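Local coordinates for lumazine-binding protein (Silicibacter pomeroyi DSS-3, PDB 3FKA) that is of unknown function but has an NTF2-like fold and belongs to a putative lumazine-binding family, at residues G94-T102 against I112-R120; L30-E40 against W50-A58. One frame throughout, in Å; residues are numbered along the deposited sequence.

Contact 1 (G94-T102 against I112-R120); sequences GMRFDDFLT and IVSKVYRIR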
# COMPACT_ATOMS: atom_id res chain seq x y z
N GLY B 94 16.81 20.85 2.10
CA GLY B 94 17.91 20.18 1.41
C GLY B 94 18.04 18.69 1.59
O GLY B 94 19.05 18.11 1.16
N MSE B 95 17.02 18.05 2.16
CA MSE B 95 17.00 16.60 2.41
C MSE B 95 15.74 16.00 1.80
O MSE B 95 14.72 16.68 1.71
CB MSE B 95 17.00 16.35 3.91
CG MSE B 95 18.26 16.82 4.64
SE MSE B 95 18.01 16.84 6.58
CE MSE B 95 16.68 18.24 6.73
N ARG B 96 15.82 14.73 1.39
CA ARG B 96 14.70 13.97 0.83
C ARG B 96 14.12 13.08 1.91
O ARG B 96 14.84 12.30 2.51
CB ARG B 96 15.15 13.06 -0.32
CG ARG B 96 14.03 12.21 -0.98
CD ARG B 96 12.95 13.01 -1.69
NE ARG B 96 13.51 13.75 -2.83
CZ ARG B 96 13.56 13.34 -4.09
NH1 ARG B 96 13.12 12.13 -4.48
NH2 ARG B 96 14.11 14.16 -4.99
N PHE B 97 12.81 13.13 2.07
CA PHE B 97 12.12 12.35 3.07
C PHE B 97 11.05 11.43 2.50
O PHE B 97 10.51 11.72 1.43
CB PHE B 97 11.35 13.30 3.98
CG PHE B 97 12.21 14.19 4.82
CD1 PHE B 97 12.76 15.36 4.29
CD2 PHE B 97 12.37 13.94 6.18
CE1 PHE B 97 13.53 16.22 5.07
CE2 PHE B 97 13.14 14.82 6.98
CZ PHE B 97 13.73 15.95 6.41
N ASP B 98 10.78 10.35 3.23
CA ASP B 98 9.66 9.48 3.02
C ASP B 98 8.84 9.77 4.27
O ASP B 98 9.37 9.62 5.37
CB ASP B 98 10.00 8.01 2.99
CG ASP B 98 10.67 7.63 1.70
OD1 ASP B 98 10.04 7.75 0.63
OD2 ASP B 98 11.81 7.20 1.77
N ASP B 99 7.60 10.21 4.09
CA ASP B 99 6.66 10.48 5.15
C ASP B 99 5.52 9.49 5.10
O ASP B 99 5.00 9.22 4.01
CB ASP B 99 5.99 11.85 4.99
CG ASP B 99 6.92 13.02 5.19
OD1 ASP B 99 8.04 12.91 5.75
OD2 ASP B 99 6.48 14.11 4.80
N PHE B 100 5.15 8.91 6.26
CA PHE B 100 4.00 8.04 6.39
C PHE B 100 3.04 8.82 7.29
O PHE B 100 3.35 9.04 8.46
CB PHE B 100 4.28 6.68 6.98
CG PHE B 100 5.17 5.79 6.15
CD1 PHE B 100 5.24 5.88 4.74
CD2 PHE B 100 5.81 4.72 6.76
CE1 PHE B 100 5.99 4.99 4.04
CE2 PHE B 100 6.53 3.84 6.04
CZ PHE B 100 6.63 3.95 4.67
N LEU B 101 1.91 9.23 6.72
CA LEU B 101 0.91 10.03 7.41
C LEU B 101 -0.35 9.22 7.74
O LEU B 101 -0.76 8.43 6.91
CB LEU B 101 0.47 11.19 6.49
CG LEU B 101 1.45 12.23 5.91
CD1 LEU B 101 0.77 13.05 4.78
CD2 LEU B 101 2.04 13.17 6.95
N THR B 102 -0.93 9.42 8.92
CA THR B 102 -2.20 8.79 9.31
C THR B 102 -3.14 10.00 9.29
O THR B 102 -2.76 11.09 9.76
CB THR B 102 -2.21 8.05 10.66
OG1 THR B 102 -1.68 8.89 11.69
CG2 THR B 102 -1.37 6.79 10.55
N ILE B 112 -4.63 15.65 9.51
CA ILE B 112 -3.50 14.76 9.83
C ILE B 112 -3.36 14.48 11.32
O ILE B 112 -3.29 15.39 12.16
CB ILE B 112 -2.19 15.32 9.27
CG1 ILE B 112 -2.29 15.57 7.76
CG2 ILE B 112 -1.07 14.32 9.60
CD1 ILE B 112 -1.10 16.40 7.18
N VAL B 113 -3.29 13.19 11.64
CA VAL B 113 -3.17 12.69 13.00
C VAL B 113 -1.70 12.53 13.39
O VAL B 113 -1.32 12.88 14.52
CB VAL B 113 -3.94 11.36 13.17
CG1 VAL B 113 -3.68 10.73 14.58
CG2 VAL B 113 -5.42 11.59 12.92
N SER B 114 -0.88 12.02 12.47
CA SER B 114 0.52 11.81 12.75
C SER B 114 1.31 11.67 11.48
O SER B 114 0.77 11.33 10.44
CB SER B 114 0.71 10.52 13.57
OG SER B 114 2.09 10.29 13.90
N LYS B 115 2.60 11.94 11.62
CA LYS B 115 3.54 11.82 10.52
C LYS B 115 4.81 11.16 11.04
O LYS B 115 5.38 11.61 12.02
CB LYS B 115 3.96 13.18 9.97
CG LYS B 115 4.85 13.11 8.69
CD LYS B 115 5.78 14.32 8.55
CE LYS B 115 5.06 15.66 8.69
NZ LYS B 115 6.04 16.77 8.58
N VAL B 116 5.22 10.05 10.41
CA VAL B 116 6.50 9.40 10.74
C VAL B 116 7.30 9.60 9.47
O VAL B 116 6.72 9.64 8.37
CB VAL B 116 6.49 7.92 11.18
CG1 VAL B 116 5.74 7.77 12.51
CG2 VAL B 116 5.92 7.01 10.11
N TYR B 117 8.61 9.79 9.61
CA TYR B 117 9.46 10.01 8.47
C TYR B 117 10.83 9.39 8.62
O TYR B 117 11.27 9.01 9.73
CB TYR B 117 9.66 11.54 8.25
CG TYR B 117 10.47 12.16 9.38
CD1 TYR B 117 11.88 12.15 9.36
CD2 TYR B 117 9.84 12.68 10.50
CE1 TYR B 117 12.63 12.65 10.41
CE2 TYR B 117 10.60 13.21 11.56
CZ TYR B 117 11.99 13.19 11.51
OH TYR B 117 12.73 13.72 12.56
N ARG B 118 11.49 9.23 7.48
CA ARG B 118 12.88 8.79 7.48
C ARG B 118 13.56 9.65 6.41
O ARG B 118 12.94 10.00 5.41
CB ARG B 118 13.08 7.28 7.28
CG ARG B 118 12.81 6.67 5.93
CD ARG B 118 13.90 6.93 4.85
NE ARG B 118 13.58 6.25 3.60
CZ ARG B 118 14.24 5.22 3.06
NH1 ARG B 118 15.34 4.69 3.61
NH2 ARG B 118 13.80 4.72 1.92
N ILE B 119 14.81 9.99 6.66
CA ILE B 119 15.58 10.79 5.72
C ILE B 119 16.37 9.82 4.87
O ILE B 119 17.05 8.93 5.38
CB ILE B 119 16.54 11.74 6.44
CG1 ILE B 119 15.75 12.72 7.31
CG2 ILE B 119 17.40 12.48 5.39
CD1 ILE B 119 16.57 13.53 8.27
N ARG B 120 16.31 10.00 3.55
CA ARG B 120 17.07 9.14 2.64
C ARG B 120 18.52 9.54 2.60
O ARG B 120 19.36 8.68 2.35
CB ARG B 120 16.52 9.19 1.24
CG ARG B 120 15.18 8.59 1.15
CD ARG B 120 14.76 8.62 -0.27
NE ARG B 120 13.51 7.93 -0.47
CZ ARG B 120 12.84 7.91 -1.61
NH1 ARG B 120 13.31 8.53 -2.70
NH2 ARG B 120 11.69 7.24 -1.67
OXT ARG B 120 18.87 10.71 2.83
O HOH W 1 18.32 13.25 1.83
O HOH W 2 2.29 8.54 11.47

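Contact 2 (L30-E40 against W50-A58); sequences LERIFFGKASE and WNSRDAFIA. With EDO (1,2-ethanediol), chain R.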
# COMPACT_ATOMS: atom_id res chain seq x y z
N LEU B 30 -0.72 25.07 8.72
CA LEU B 30 -0.27 23.88 9.44
C LEU B 30 -1.14 23.58 10.65
O LEU B 30 -1.39 22.42 10.93
CB LEU B 30 1.19 24.04 9.87
CG LEU B 30 2.19 24.04 8.68
CD1 LEU B 30 3.54 24.64 9.12
CD2 LEU B 30 2.31 22.64 8.05
N GLU B 31 -1.58 24.61 11.37
CA GLU B 31 -2.47 24.39 12.51
C GLU B 31 -3.84 23.91 12.04
O GLU B 31 -4.51 23.21 12.78
CB GLU B 31 -2.56 25.64 13.41
CG GLU B 31 -1.22 25.88 14.13
CD GLU B 31 -1.18 27.06 15.10
OE1 GLU B 31 -2.03 27.98 15.03
OE2 GLU B 31 -0.22 27.09 15.91
N ARG B 32 -4.25 24.29 10.83
CA ARG B 32 -5.52 23.85 10.27
C ARG B 32 -5.48 22.39 9.88
O ARG B 32 -6.36 21.65 10.22
CB ARG B 32 -5.91 24.67 9.03
CG ARG B 32 -7.17 24.18 8.30
CD ARG B 32 -7.41 24.94 7.00
NE ARG B 32 -8.54 24.36 6.26
CZ ARG B 32 -9.85 24.62 6.48
NH1 ARG B 32 -10.26 25.45 7.45
NH2 ARG B 32 -10.76 24.03 5.72
N ILE B 33 -4.43 21.99 9.16
CA ILE B 33 -4.31 20.60 8.64
C ILE B 33 -3.82 19.47 9.55
O ILE B 33 -3.96 18.28 9.19
CB ILE B 33 -3.50 20.62 7.32
CG1 ILE B 33 -2.01 20.88 7.53
CG2 ILE B 33 -4.21 21.62 6.35
CD1 ILE B 33 -1.21 20.86 6.24
N PHE B 34 -3.21 19.86 10.67
CA PHE B 34 -2.73 18.93 11.69
C PHE B 34 -3.55 19.13 12.95
O PHE B 34 -3.76 20.29 13.38
CB PHE B 34 -1.27 19.17 12.07
CG PHE B 34 -0.27 18.66 11.09
CD1 PHE B 34 0.23 19.48 10.08
CD2 PHE B 34 0.21 17.37 11.19
CE1 PHE B 34 1.16 19.01 9.17
CE2 PHE B 34 1.16 16.89 10.27
CZ PHE B 34 1.63 17.72 9.28
N PHE B 35 -4.02 18.03 13.55
CA PHE B 35 -4.69 18.06 14.82
C PHE B 35 -3.77 18.64 15.88
O PHE B 35 -2.54 18.49 15.80
CB PHE B 35 -5.11 16.65 15.28
CG PHE B 35 -6.39 16.16 14.66
CD1 PHE B 35 -7.60 16.55 15.22
CD2 PHE B 35 -6.41 15.30 13.57
CE1 PHE B 35 -8.83 16.10 14.70
CE2 PHE B 35 -7.65 14.84 13.05
CZ PHE B 35 -8.84 15.26 13.61
N GLY B 36 -4.35 19.28 16.89
CA GLY B 36 -3.59 19.85 18.00
C GLY B 36 -2.63 18.89 18.66
O GLY B 36 -1.51 19.26 18.97
N LYS B 37 -3.07 17.64 18.82
CA LYS B 37 -2.29 16.58 19.45
C LYS B 37 -1.51 15.71 18.45
O LYS B 37 -1.00 14.64 18.82
CB LYS B 37 -3.20 15.70 20.32
CG LYS B 37 -3.85 16.39 21.49
CD LYS B 37 -4.65 15.36 22.29
CE LYS B 37 -5.41 15.99 23.40
NZ LYS B 37 -6.26 14.99 24.16
N ALA B 38 -1.33 16.19 17.21
CA ALA B 38 -0.58 15.45 16.21
C ALA B 38 0.91 15.39 16.58
O ALA B 38 1.42 16.26 17.29
CB ALA B 38 -0.71 16.09 14.85
N SER B 39 1.56 14.35 16.08
CA SER B 39 2.99 14.14 16.29
C SER B 39 3.75 14.03 14.98
O SER B 39 3.16 13.65 13.97
CB SER B 39 3.18 12.82 17.04
OG SER B 39 2.64 11.74 16.26
N GLU B 40 5.02 14.44 14.99
CA GLU B 40 5.95 14.28 13.86
C GLU B 40 7.11 13.52 14.49
O GLU B 40 7.78 14.07 15.38
CB GLU B 40 6.43 15.56 13.24
CG GLU B 40 7.48 15.28 12.16
CD GLU B 40 8.19 16.48 11.69
OE1 GLU B 40 8.81 17.16 12.52
OE2 GLU B 40 8.18 16.71 10.48
N TRP B 50 10.75 13.33 18.71
CA TRP B 50 9.30 13.26 18.78
C TRP B 50 8.81 14.69 18.93
O TRP B 50 8.91 15.28 20.02
CB TRP B 50 8.84 12.41 19.97
CG TRP B 50 7.37 12.14 19.92
CD1 TRP B 50 6.35 13.04 20.10
CD2 TRP B 50 6.75 10.87 19.73
NE1 TRP B 50 5.14 12.41 19.98
CE2 TRP B 50 5.36 11.08 19.76
CE3 TRP B 50 7.25 9.58 19.52
CZ2 TRP B 50 4.46 10.04 19.57
CZ3 TRP B 50 6.35 8.55 19.34
CH2 TRP B 50 4.97 8.78 19.38
N ASN B 51 8.27 15.24 17.85
CA ASN B 51 7.80 16.63 17.85
C ASN B 51 6.30 16.83 17.96
O ASN B 51 5.56 16.20 17.23
CB ASN B 51 8.18 17.31 16.52
CG ASN B 51 9.67 17.41 16.31
OD1 ASN B 51 10.42 17.67 17.24
ND2 ASN B 51 10.09 17.25 15.06
N SER B 52 5.89 17.73 18.86
CA SER B 52 4.50 18.13 18.98
C SER B 52 4.20 19.03 17.78
O SER B 52 5.12 19.48 17.09
CB SER B 52 4.31 18.95 20.25
OG SER B 52 5.08 20.15 20.21
N ARG B 53 2.93 19.39 17.59
CA ARG B 53 2.58 20.30 16.51
C ARG B 53 3.28 21.66 16.74
O ARG B 53 3.80 22.24 15.79
CB ARG B 53 1.08 20.46 16.37
CG ARG B 53 0.70 21.17 15.08
CD ARG B 53 -0.77 21.43 14.99
NE ARG B 53 -1.15 22.49 15.92
CZ ARG B 53 -2.39 22.90 16.12
NH1 ARG B 53 -3.43 22.32 15.51
NH2 ARG B 53 -2.60 23.87 16.99
N ASP B 54 3.30 22.17 17.97
CA ASP B 54 3.99 23.43 18.23
C ASP B 54 5.47 23.35 17.84
O ASP B 54 5.99 24.28 17.22
CB ASP B 54 3.89 23.86 19.70
CG ASP B 54 2.50 24.36 20.11
OD1 ASP B 54 1.65 24.68 19.25
OD2 ASP B 54 2.29 24.49 21.34
N ALA B 55 6.12 22.25 18.19
CA ALA B 55 7.54 22.07 17.89
C ALA B 55 7.80 21.99 16.40
O ALA B 55 8.69 22.70 15.88
CB ALA B 55 8.09 20.84 18.58
N PHE B 56 7.06 21.16 15.68
CA PHE B 56 7.40 21.10 14.25
C PHE B 56 6.95 22.34 13.46
O PHE B 56 7.59 22.69 12.49
CB PHE B 56 7.00 19.77 13.61
CG PHE B 56 5.58 19.54 13.44
CD1 PHE B 56 4.92 20.14 12.38
CD2 PHE B 56 4.94 18.52 14.14
CE1 PHE B 56 3.62 19.90 12.14
CE2 PHE B 56 3.59 18.22 13.88
CZ PHE B 56 2.93 18.93 12.91
N ILE B 57 5.88 23.03 13.88
CA ILE B 57 5.53 24.28 13.18
C ILE B 57 6.67 25.33 13.37
O ILE B 57 7.06 25.98 12.41
CB ILE B 57 4.17 24.83 13.61
CG1 ILE B 57 3.08 23.89 13.09
CG2 ILE B 57 3.99 26.23 13.05
CD1 ILE B 57 1.71 24.31 13.52
N ALA B 58 7.23 25.41 14.57
CA ALA B 58 8.37 26.30 14.82
C ALA B 58 9.55 25.88 13.92
O ALA B 58 10.29 26.73 13.47
CB ALA B 58 8.78 26.28 16.27
C1 EDO R . -8.23 16.79 19.57
O1 EDO R . -8.91 17.59 18.58
C2 EDO R . -6.93 16.22 18.99
O2 EDO R . -5.90 17.21 18.93
O HOH W 3 0.71 24.54 16.82
O HOH W 4 0.92 17.97 19.15

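Contact 1 (G94-T102 against I112-R120)
The ring of Phe97 turns an edge toward the face of Tyr117 in an offset edge-to-face pair, with the planes at 68° and Phe97 CD2 3.7 Å from Tyr117 CD1. Obliquely to the same Phe97 ring comes Ile119, whose CG1 lies 3.4 Å from CE2 of Phe97. The guanidinium of Arg118 has CG of Arg120 over one face, toward the rim, and the carboxylate of Asp98 at its edge. These residues belong to the antiparallel hairpin of strands 95-106 and 109-119, part of the curved sheet of the NTF2-like fold. Hydrogen-bonded pairs Asp98-Arg118, Phe100-Val116 and Thr102-Ser114 alternate with non-hydrogen-bonded pairs Phe97-Ile119, Asp99-Tyr117 and Leu101-Lys115. Val113 and Ser114 both face Thr102 in a classic beta bulge: Val113 N gives a bond of 2.9 Å to Thr102 O, while Ser114 N reaches the same oxygen only weakly.

On the face carrying Asp98, one carboxylate joins two arginines. OD2 of Asp98 takes Arg118 NE on its anti lone pair at 2.7 Å, and Arg120 NE on the syn side, well out of the carboxylate plane. Arg118 CG sits between its backbone N and carbonyl carbon (chi1 71°), and a further bend at chi2 folds NE back to Asp98. His87 and Glu89 of the next strand extend this network. On the other face, Asp99 OD2 is held by Tyr18 and Asn90, and Lys115 NZ by Glu40. Further along, Phe100 CB packs on Val116 CG2, and Thr102 OG1 bonds Ser114 of the second subunit. At the chain end, a water accepts from Arg96 N and donates to the C-terminal oxygen OXT of Arg120, 2.8 Å away.

Contact 2 (L30-E40 against W50-A58)
Among the polar contacts, Arg53 NH1 donates to Phe34 O at 3.0 Å, with the oxygen in the guanidinium plane. CG of Arg53 lies anti to the backbone N (chi1 -168°) and the chain bends at chi3, which lays the guanidinium between Glu31 CG over one face and Gly36 CA over the opposite one. A water accepts from Arg53 NE and donates to Glu31 OE2 and Asp54 OD1, bridging three side chains; Glu31 also pairs with Arg27. Asn51 ND2 meets Glu40 OE1 on its anti lone pair at 2.8 Å, while the other oxygen of Glu40 is bound to Lys115.

Backbone bonds between Glu40 and Asn51 run both ways, 2.9 Å from Glu40 N to Asn51 O. They tie together the hairpin of strands 38-44 and 47-52 at the end of the NTF2-like sheet, with helix 53-63 following the second strand. Ser52 is the N-cap of that helix, its OG accepting from Ala55 N.

The aromatic contact is edge-to-face: CZ of Phe56 stands over the centre of the Phe34 ring, with the planes at 66°. CD2 of Phe56 also reaches Glu40 CB, 3.4 Å away. Aliphatic packing joins helices 27-33 and 53-63, as Ile57 CD1 touches Leu30 CB at 3.7 Å and Glu31 CG at 3.4 Å.

Contact 1 is the more buried of the two, lying within the sheet; contact 2 is partly buried and joins the sheet's end hairpin to helices 27-33 and 53-63. They share a sheet because strands 109-119 and 38-44 are neighbours in it, and they meet where Ser114 OG faces Ser39 OG and Ile112 packs on Phe34. Repeated strand-to-strand bonding, with a charged cluster at one end, carries contact 1. Contact 2 has one hydrogen-bonded strand pair and leans more on an arginine binding a main-chain carbonyl, the Phe34-Phe56 pair and Ile57 packed on Leu30. Both also touch the second subunit, for example through Thr102 in one and Phe35 in the other.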